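Local coordinates for protein polycyclic ketone monooxygenase (Myceliophthora thermophila, PDB 5MQ6) that inserts one oxygen atom next to the carbonyl of ketones, particularly polycyclic ones, using FAD and NADPH, to give esters or lactones, at residues 57-62 and 121-126; 227-232 and 246-251. One frame throughout, in Å; residues are numbered along the deposited sequence.

Contact 1: residues 57-62 and 121-126. With FAD (flavin-adenine dinucleotide), chain B.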
loop_
_atom_site.group_PDB
_atom_site.type_symbol
_atom_site.label_atom_id
_atom_site.label_comp_id
_atom_site.label_asym_id
_atom_site.label_seq_id
_atom_site.Cartn_x
_atom_site.Cartn_y
_atom_site.Cartn_z
ATOM N N ALA A 57 -6.871 9.920 14.533
ATOM C CA ALA A 57 -6.377 9.991 13.208
ATOM C C ALA A 57 -5.440 11.190 12.940
ATOM O O ALA A 57 -4.847 11.269 11.865
ATOM C CB ALA A 57 -7.573 9.922 12.245
ATOM N N GLU A 58 -5.261 12.095 13.897
ATOM C CA GLU A 58 -4.510 13.302 13.634
ATOM C C GLU A 58 -3.054 13.021 13.612
ATOM O O GLU A 58 -2.594 12.042 14.173
ATOM C CB GLU A 58 -4.807 14.436 14.667
ATOM C CG GLU A 58 -6.263 14.961 14.606
ATOM C CD GLU A 58 -6.653 15.663 13.274
ATOM O OE1 GLU A 58 -5.912 16.589 12.802
ATOM O OE2 GLU A 58 -7.727 15.311 12.690
ATOM N N ASP A 59 -2.312 13.942 13.012
ATOM C CA ASP A 59 -0.870 13.828 12.784
ATOM C C ASP A 59 -0.155 14.137 14.074
ATOM O O ASP A 59 -0.191 15.260 14.479
ATOM C CB ASP A 59 -0.477 14.849 11.756
ATOM C CG ASP A 59 0.986 14.794 11.361
ATOM O OD1 ASP A 59 1.831 14.227 12.096
ATOM O OD2 ASP A 59 1.292 15.326 10.252
ATOM N N PRO A 60 0.539 13.148 14.683
ATOM C CA PRO A 60 1.263 13.432 15.897
ATOM C C PRO A 60 2.538 14.136 15.734
ATOM O O PRO A 60 3.147 14.473 16.742
ATOM C CB PRO A 60 1.672 12.030 16.421
ATOM C CG PRO A 60 1.026 11.032 15.561
ATOM C CD PRO A 60 0.646 11.728 14.295
ATOM N N TRP A 61 3.080 14.180 14.527
ATOM C CA TRP A 61 4.442 14.557 14.373
ATOM C C TRP A 61 4.604 15.982 13.878
ATOM O O TRP A 61 5.712 16.525 13.871
ATOM C CB TRP A 61 5.075 13.654 13.327
ATOM C CG TRP A 61 4.647 12.259 13.433
ATOM C CD1 TRP A 61 3.934 11.518 12.505
ATOM C CD2 TRP A 61 4.847 11.408 14.566
ATOM N NE1 TRP A 61 3.718 10.248 12.995
ATOM C CE2 TRP A 61 4.263 10.154 14.251
ATOM C CE3 TRP A 61 5.505 11.570 15.801
ATOM C CZ2 TRP A 61 4.263 9.074 15.156
ATOM C CZ3 TRP A 61 5.517 10.478 16.688
ATOM C CH2 TRP A 61 4.899 9.255 16.357
ATOM N N VAL A 62 3.547 16.569 13.372
ATOM C CA VAL A 62 3.691 17.901 12.697
ATOM C C VAL A 62 4.043 19.048 13.647
ATOM O O VAL A 62 3.511 19.154 14.705
ATOM C CB VAL A 62 2.437 18.212 11.830
ATOM C CG1 VAL A 62 1.148 18.251 12.641
ATOM C CG2 VAL A 62 2.655 19.462 10.998
ATOM N N THR A 121 3.634 7.269 3.830
ATOM C CA THR A 121 3.791 6.145 4.734
ATOM C C THR A 121 4.849 6.337 5.856
ATOM O O THR A 121 4.556 6.044 7.024
ATOM C CB THR A 121 4.167 4.892 3.915
ATOM O OG1 THR A 121 3.118 4.577 2.976
ATOM C CG2 THR A 121 4.390 3.683 4.824
ATOM N N TRP A 122 6.043 6.777 5.448
ATOM C CA TRP A 122 7.204 6.949 6.342
ATOM C C TRP A 122 7.160 8.240 7.203
ATOM O O TRP A 122 7.994 8.405 8.109
ATOM C CB TRP A 122 8.544 6.815 5.547
ATOM C CG TRP A 122 8.484 5.546 4.731
ATOM C CD1 TRP A 122 8.404 5.441 3.408
ATOM C CD2 TRP A 122 8.326 4.217 5.246
ATOM N NE1 TRP A 122 8.219 4.112 3.026
ATOM C CE2 TRP A 122 8.172 3.346 4.141
ATOM C CE3 TRP A 122 8.277 3.682 6.531
ATOM C CZ2 TRP A 122 7.995 1.982 4.275
ATOM C CZ3 TRP A 122 8.136 2.306 6.665
ATOM C CH2 TRP A 122 7.980 1.470 5.536
ATOM N N TRP A 123 6.251 9.154 6.846
ATOM C CA TRP A 123 5.917 10.312 7.678
ATOM C C TRP A 123 4.962 9.827 8.783
ATOM O O TRP A 123 5.178 10.088 9.924
ATOM C CB TRP A 123 5.209 11.460 6.888
ATOM C CG TRP A 123 4.750 12.489 7.804
ATOM C CD1 TRP A 123 3.538 12.528 8.452
ATOM C CD2 TRP A 123 5.512 13.610 8.310
ATOM N NE1 TRP A 123 3.528 13.595 9.335
ATOM C CE2 TRP A 123 4.721 14.248 9.293
ATOM C CE3 TRP A 123 6.781 14.081 8.079
ATOM C CZ2 TRP A 123 5.119 15.436 9.954
ATOM C CZ3 TRP A 123 7.198 15.276 8.738
ATOM C CH2 TRP A 123 6.362 15.906 9.693
ATOM N N TRP A 124 3.882 9.165 8.411
ATOM C CA TRP A 124 2.830 8.817 9.358
ATOM C C TRP A 124 3.178 7.710 10.360
ATOM O O TRP A 124 2.944 7.838 11.535
ATOM C CB TRP A 124 1.605 8.434 8.608
ATOM C CG TRP A 124 0.947 9.474 7.756
ATOM C CD1 TRP A 124 0.939 9.512 6.419
ATOM C CD2 TRP A 124 0.041 10.523 8.180
ATOM N NE1 TRP A 124 0.169 10.546 5.967
ATOM C CE2 TRP A 124 -0.407 11.170 7.032
ATOM C CE3 TRP A 124 -0.387 10.982 9.401
ATOM C CZ2 TRP A 124 -1.247 12.267 7.074
ATOM C CZ3 TRP A 124 -1.262 12.073 9.440
ATOM C CH2 TRP A 124 -1.682 12.686 8.282
ATOM N N ASN A 125 3.793 6.650 9.867
ATOM C CA ASN A 125 4.074 5.456 10.631
ATOM C C ASN A 125 5.434 5.601 11.178
ATOM O O ASN A 125 6.455 5.714 10.435
ATOM C CB ASN A 125 3.962 4.205 9.740
ATOM C CG ASN A 125 2.585 4.070 9.122
ATOM O OD1 ASN A 125 1.677 3.637 9.767
ATOM N ND2 ASN A 125 2.430 4.454 7.856
ATOM N N ARG A 126 5.498 5.656 12.506
ATOM C CA ARG A 126 6.805 5.690 13.166
ATOM C C ARG A 126 6.776 4.834 14.437
ATOM O O ARG A 126 7.481 5.115 15.402
ATOM C CB ARG A 126 7.186 7.158 13.483
ATOM C CG ARG A 126 6.878 8.204 12.411
ATOM C CD ARG A 126 7.579 9.491 12.780
ATOM N NE ARG A 126 7.145 10.545 11.867
ATOM C CZ ARG A 126 7.719 11.747 11.743
ATOM N NH1 ARG A 126 8.744 12.082 12.485
ATOM N NH2 ARG A 126 7.220 12.656 10.878
HETATM P PA FAD B . 1.918 7.095 0.399
HETATM O O1A FAD B . 0.704 6.502 1.034
HETATM O O2A FAD B . 3.306 6.807 0.944
HETATM O O5B FAD B . 1.739 8.690 0.385
HETATM C C5B FAD B . 0.547 9.250 -0.054
HETATM C C4B FAD B . 0.257 10.478 0.785
HETATM O O4B FAD B . -0.853 11.150 0.161
HETATM C C3B FAD B . -0.143 10.220 2.235
HETATM O O3B FAD B . 0.529 11.116 3.082
HETATM C C2B FAD B . -1.621 10.494 2.253
HETATM O O2B FAD B . -2.075 10.943 3.506
HETATM C C1B FAD B . -1.737 11.550 1.175
HETATM N N9A FAD B . -3.078 11.685 0.661
HETATM C C8A FAD B . -3.870 10.687 0.176
HETATM N N7A FAD B . -5.042 11.217 -0.159
HETATM C C5A FAD B . -5.053 12.534 0.109
HETATM C C6A FAD B . -6.025 13.627 -0.071
HETATM N N6A FAD B . -7.247 13.496 -0.543
HETATM N N1A FAD B . -5.562 14.803 0.264
HETATM C C2A FAD B . -4.328 15.008 0.784
HETATM N N3A FAD B . -3.391 14.113 0.993
HETATM C C4A FAD B . -3.750 12.830 0.674
HETATM N N1 FAD B . 5.429 -1.338 0.447
HETATM C C2 FAD B . 6.537 -1.984 -0.046
HETATM O O2 FAD B . 6.669 -2.164 -1.250
HETATM N N3 FAD B . 7.492 -2.428 0.782
HETATM C C4 FAD B . 7.370 -2.248 2.107
HETATM O O4 FAD B . 8.279 -2.669 2.810
HETATM C C4X FAD B . 6.225 -1.570 2.738
HETATM N N5 FAD B . 6.052 -1.388 4.090
HETATM C C5X FAD B . 4.937 -0.744 4.517
HETATM C C6 FAD B . 4.709 -0.540 5.963
HETATM C C7 FAD B . 3.466 0.167 6.326
HETATM C C7M FAD B . 3.133 0.438 7.775
HETATM C C8 FAD B . 2.473 0.631 5.313
HETATM C C8M FAD B . 1.185 1.369 5.676
HETATM C C9 FAD B . 2.715 0.411 3.972
HETATM C C9A FAD B . 3.898 -0.254 3.543
HETATM N N10 FAD B . 4.076 -0.470 2.166
HETATM C C10 FAD B . 5.249 -1.105 1.749
HETATM C "C1'" FAD B . 3.135 0.047 1.146
HETATM C "C2'" FAD B . 3.481 1.586 0.984
HETATM O "O2'" FAD B . 2.277 2.351 1.129
HETATM C "C3'" FAD B . 4.225 1.952 -0.347
HETATM O "O3'" FAD B . 5.455 1.225 -0.410
HETATM C "C4'" FAD B . 4.678 3.421 -0.527
HETATM O "O4'" FAD B . 5.251 4.067 0.695
HETATM C "C5'" FAD B . 3.518 4.261 -1.098
HETATM O "O5'" FAD B . 4.101 5.493 -1.625
HETATM P P FAD B . 2.983 6.521 -2.192
HETATM O O1P FAD B . 3.718 7.911 -2.233
HETATM O O2P FAD B . 2.371 5.847 -3.428
HETATM O O3P FAD B . 1.763 6.505 -1.087
#
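Trp-61 and Arg-126 lie face to face, the guanidinium turned 23° from the indole. It is a cation-pi stack, with Arg-126 CZ 3.9 Å from the centroid of the Trp-61 five-membered ring, and Arg-126 CD adds a CH-pi contact over the same face. At its edge the indole uses NE1-H on Trp-124 O, at 2.9 Å, approaching from above the carbonyl plane. Another part of that edge points at the face of Trp-123, a T-shaped pair. Trp-123 NE1 donates to Asp-59 OD2 at 3.0 Å, on the syn side but tilted from the carboxylate plane, with a weak second branch to OD1. Replacing Trp-61 by a leucine would probably leave Trp-124 O without this donor and take from the Arg-126 guanidinium the indole face it stacks on.

Further out, CG of Asp-59 anti to the backbone N (chi1 -177°) carries the carboxylate to the Trp-123 edge, where OD1 also takes Trp-61 N at 2.7 Å, closing an Asx turn. Trp-123 O receives Arg-126 NE at 2.8 Å. Trp-124 rests its CZ3 on Asp-59 CB while its NE1 donates to FAD O3B at 3.0 Å; with Thr-121 N on phosphate oxygen O2A, this makes helix 121-124 part of the flavoprotein's FAD-binding site.

Contact 2: residues 227-232 and 246-251. With NDP (NADPH dihydro-nicotinamide-adenine-dinucleotide phosphate), chain C.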
loop_
_atom_site.group_PDB
_atom_site.type_symbol
_atom_site.label_atom_id
_atom_site.label_comp_id
_atom_site.label_asym_id
_atom_site.label_seq_id
_atom_site.Cartn_x
_atom_site.Cartn_y
_atom_site.Cartn_z
ATOM N N THR A 227 -3.648 4.308 3.491
ATOM C CA THR A 227 -3.605 5.756 3.780
ATOM C C THR A 227 -4.518 6.217 4.894
ATOM O O THR A 227 -4.268 7.225 5.509
ATOM C CB THR A 227 -3.949 6.550 2.483
ATOM O OG1 THR A 227 -5.174 6.050 1.891
ATOM C CG2 THR A 227 -2.722 6.376 1.455
ATOM N N ASN A 228 -5.551 5.431 5.164
ATOM C CA ASN A 228 -6.662 5.828 6.025
ATOM C C ASN A 228 -6.831 4.765 7.061
ATOM O O ASN A 228 -7.464 3.726 6.756
ATOM C CB ASN A 228 -7.897 5.911 5.151
ATOM C CG ASN A 228 -7.841 7.136 4.257
ATOM O OD1 ASN A 228 -7.245 7.135 3.130
ATOM N ND2 ASN A 228 -8.394 8.219 4.786
ATOM N N PRO A 229 -6.241 4.971 8.248
ATOM C CA PRO A 229 -6.308 3.935 9.296
ATOM C C PRO A 229 -7.754 3.580 9.576
ATOM O O PRO A 229 -8.555 4.501 9.733
ATOM C CB PRO A 229 -5.692 4.613 10.519
ATOM C CG PRO A 229 -4.922 5.738 9.999
ATOM C CD PRO A 229 -5.603 6.187 8.751
ATOM N N GLN A 230 -8.081 2.270 9.650
ATOM C CA GLN A 230 -9.417 1.839 10.052
ATOM C C GLN A 230 -9.396 1.175 11.387
ATOM O O GLN A 230 -8.335 0.820 11.926
ATOM C CB GLN A 230 -10.013 0.858 9.033
ATOM C CG GLN A 230 -9.123 -0.384 8.763
ATOM C CD GLN A 230 -9.768 -1.385 7.824
ATOM O OE1 GLN A 230 -10.550 -1.035 6.917
ATOM N NE2 GLN A 230 -9.421 -2.653 8.019
ATOM N N VAL A 231 -10.601 1.022 11.913
ATOM C CA VAL A 231 -10.878 0.215 13.112
ATOM C C VAL A 231 -12.117 -0.609 12.873
ATOM O O VAL A 231 -13.028 -0.214 12.106
ATOM C CB VAL A 231 -11.070 1.040 14.389
ATOM C CG1 VAL A 231 -9.796 1.803 14.658
ATOM C CG2 VAL A 231 -12.264 1.976 14.264
ATOM N N PRO A 232 -12.151 -1.767 13.523
ATOM C CA PRO A 232 -13.339 -2.604 13.416
ATOM C C PRO A 232 -14.471 -1.991 14.221
ATOM O O PRO A 232 -14.200 -1.289 15.192
ATOM C CB PRO A 232 -12.893 -3.920 14.038
ATOM C CG PRO A 232 -11.722 -3.566 14.909
ATOM C CD PRO A 232 -11.179 -2.254 14.534
ATOM N N HIS A 246 -3.858 4.169 17.322
ATOM C CA HIS A 246 -3.653 3.287 16.175
ATOM C C HIS A 246 -2.156 3.278 15.900
ATOM O O HIS A 246 -1.450 4.222 16.178
ATOM C CB HIS A 246 -4.551 3.726 14.992
ATOM C CG HIS A 246 -4.688 2.719 13.876
ATOM N ND1 HIS A 246 -3.660 2.428 13.015
ATOM C CD2 HIS A 246 -5.767 2.055 13.390
ATOM C CE1 HIS A 246 -4.058 1.553 12.106
ATOM N NE2 HIS A 246 -5.345 1.325 12.292
ATOM N N THR A 247 -1.626 2.165 15.438
ATOM C CA THR A 247 -0.204 2.067 15.154
ATOM C C THR A 247 0.280 3.093 14.138
ATOM O O THR A 247 1.462 3.519 14.108
ATOM C CB THR A 247 0.090 0.632 14.605
ATOM O OG1 THR A 247 -0.759 0.303 13.479
ATOM C CG2 THR A 247 -0.226 -0.402 15.683
ATOM N N ALA A 248 -0.623 3.429 13.220
ATOM C CA ALA A 248 -0.323 4.426 12.159
ATOM C C ALA A 248 -0.328 5.874 12.726
ATOM O O ALA A 248 0.128 6.807 12.079
ATOM C CB ALA A 248 -1.299 4.270 11.023
ATOM N N ARG A 249 -0.846 6.043 13.947
ATOM C CA ARG A 249 -0.684 7.335 14.662
ATOM C C ARG A 249 -0.165 7.099 16.116
ATOM O O ARG A 249 -0.899 7.381 17.126
ATOM C CB ARG A 249 -2.010 8.104 14.613
ATOM C CG ARG A 249 -2.663 8.193 13.236
ATOM C CD ARG A 249 -2.037 9.298 12.343
ATOM N NE ARG A 249 -2.766 9.428 11.033
ATOM C CZ ARG A 249 -2.566 8.695 9.945
ATOM N NH1 ARG A 249 -1.692 7.730 9.936
ATOM N NH2 ARG A 249 -3.275 8.922 8.821
ATOM N N TRP A 250 1.092 6.613 16.211
ATOM C CA TRP A 250 1.619 6.144 17.492
ATOM C C TRP A 250 1.727 7.253 18.557
ATOM O O TRP A 250 2.268 8.309 18.300
ATOM C CB TRP A 250 2.962 5.580 17.334
ATOM C CG TRP A 250 3.444 4.776 18.554
ATOM C CD1 TRP A 250 4.272 5.208 19.532
ATOM C CD2 TRP A 250 3.149 3.398 18.855
ATOM N NE1 TRP A 250 4.517 4.214 20.416
ATOM C CE2 TRP A 250 3.830 3.091 20.047
ATOM C CE3 TRP A 250 2.371 2.406 18.223
ATOM C CZ2 TRP A 250 3.777 1.818 20.634
ATOM C CZ3 TRP A 250 2.323 1.149 18.759
ATOM C CH2 TRP A 250 3.012 0.852 19.977
ATOM N N ASN A 251 1.320 6.924 19.772
ATOM C CA ASN A 251 1.325 7.872 20.921
ATOM C C ASN A 251 2.448 7.567 21.898
ATOM O O ASN A 251 2.292 6.792 22.869
ATOM C CB ASN A 251 0.001 7.867 21.619
ATOM C CG ASN A 251 -0.145 9.022 22.585
ATOM O OD1 ASN A 251 0.849 9.616 23.059
ATOM N ND2 ASN A 251 -1.379 9.362 22.864
HETATM P PA NDP C . -3.645 -5.386 8.363
HETATM O O1A NDP C . -4.991 -4.893 7.725
HETATM O O2A NDP C . -2.639 -6.220 7.611
HETATM O O5B NDP C . -4.030 -6.063 9.768
HETATM C C5B NDP C . -5.123 -5.644 10.558
HETATM C C4B NDP C . -5.251 -6.740 11.596
HETATM O O4B NDP C . -6.371 -6.457 12.477
HETATM C C3B NDP C . -5.487 -8.106 10.942
HETATM O O3B NDP C . -4.589 -9.067 11.527
HETATM C C2B NDP C . -6.954 -8.314 11.250
HETATM O O2B NDP C . -7.375 -9.709 11.252
HETATM C C1B NDP C . -7.107 -7.636 12.593
HETATM N N9A NDP C . -8.517 -7.369 12.883
HETATM C C8A NDP C . -9.439 -6.712 12.106
HETATM N N7A NDP C . -10.649 -6.699 12.699
HETATM C C5A NDP C . -10.456 -7.372 13.862
HETATM C C6A NDP C . -11.329 -7.760 14.962
HETATM N N6A NDP C . -12.606 -7.402 14.895
HETATM N N1A NDP C . -10.784 -8.452 15.985
HETATM C C2A NDP C . -9.465 -8.825 16.039
HETATM N N3A NDP C . -8.587 -8.532 15.067
HETATM C C4A NDP C . -9.060 -7.819 13.985
HETATM O O3 NDP C . -2.798 -4.133 8.868
HETATM P PN NDP C . -1.194 -3.954 9.181
HETATM O O1N NDP C . -1.060 -2.484 9.692
HETATM O O2N NDP C . -0.680 -5.041 10.098
HETATM O O5D NDP C . -0.463 -4.117 7.746
HETATM C C5D NDP C . -0.957 -3.305 6.627
HETATM C C4D NDP C . 0.026 -3.302 5.470
HETATM O O4D NDP C . 1.213 -2.552 5.810
HETATM C C3D NDP C . 0.601 -4.706 5.270
HETATM O O3D NDP C . -0.330 -5.742 4.775
HETATM C C2D NDP C . 1.914 -4.405 4.515
HETATM O O2D NDP C . 1.657 -4.097 3.106
HETATM C C1D NDP C . 2.443 -3.237 5.346
HETATM P P2B NDP C . -7.925 -10.369 9.876
HETATM O O1X NDP C . -8.900 -9.327 9.311
HETATM O O2X NDP C . -8.710 -11.613 10.232
HETATM O O3X NDP C . -6.693 -10.754 9.044
HETATM O O HOH W 1 -1.387 6.740 7.353
#
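Pro-229 sets its CB squarely over the His-246 ring, 3.7 Å from the ring centroid and just 5° off the normal, while its CG and CD lie against the Arg-249 guanidinium: one proline ring serves a CH-pi contact and a cationic group together. His-246 and Trp-250 fit the histidine and tryptophan of the FxGxxxHxxxW fingerprint of Baeyer-Villiger monooxygenases, His-246 ending strand 244-246, an edge strand of the five-stranded parallel sheet, and Trp-250 in the loop that follows.

The bond that ND1 accepts from Ala-248 N, 3.2 Å long and almost exactly in the ring plane, does most to set the rotation of the imidazole; NE2 divides itself between weak bonds to Gln-230 O, at 3.1 Å, and Gly-477 O. With CG anti to the backbone N (chi1 -166°), the ring reaches across to the 227-232 segment. Gln-230 O also receives Thr-476 OG1, so the weak histidine bond is not its sole support. Val-231 CG1 adds a loose apolar touch at the CD2 edge, and the CB of Ala-248 meets Pro-229 CG at 4.0 Å. At the far end of strand 230-232, Pro-232 CB packs on the adenine amino group of NADPH, 3.6 Å from N6A.

Arg-249 bends at chi2 (-80°), which brings its guanidinium alongside the proline. The probable partner of NE is Ala-57 O, and NH1 turns back on Ala-248 O at 3.0 Å, coming from well above that carbonyl plane. In the guanidinium plane NH1 also donates to a water at 2.8 Å, and this water makes a weak bond to Thr-227 O.

Contact 1 and contact 2 have centres about 10 Å apart and meet directly through Arg-249. Its NE lies 2.9 Å from Ala-57 O, probably a hydrogen bond, and its CZ packs 3.2 Å from Trp-124 CE3, so the guanidinium that flanks the proline of contact 2 also covers the FAD-binding tryptophan of contact 1. A second seam runs from Asn-125 OD1 to Ala-248 CA at 3.2 Å. Both contacts reach the flavin cofactor, contact 1 through Thr-121 and Trp-124, contact 2 through Thr-227, whose side chain comes within about 3 Å of FAD at the nearest atoms. Contact 2 also touches NADPH, through Pro-232.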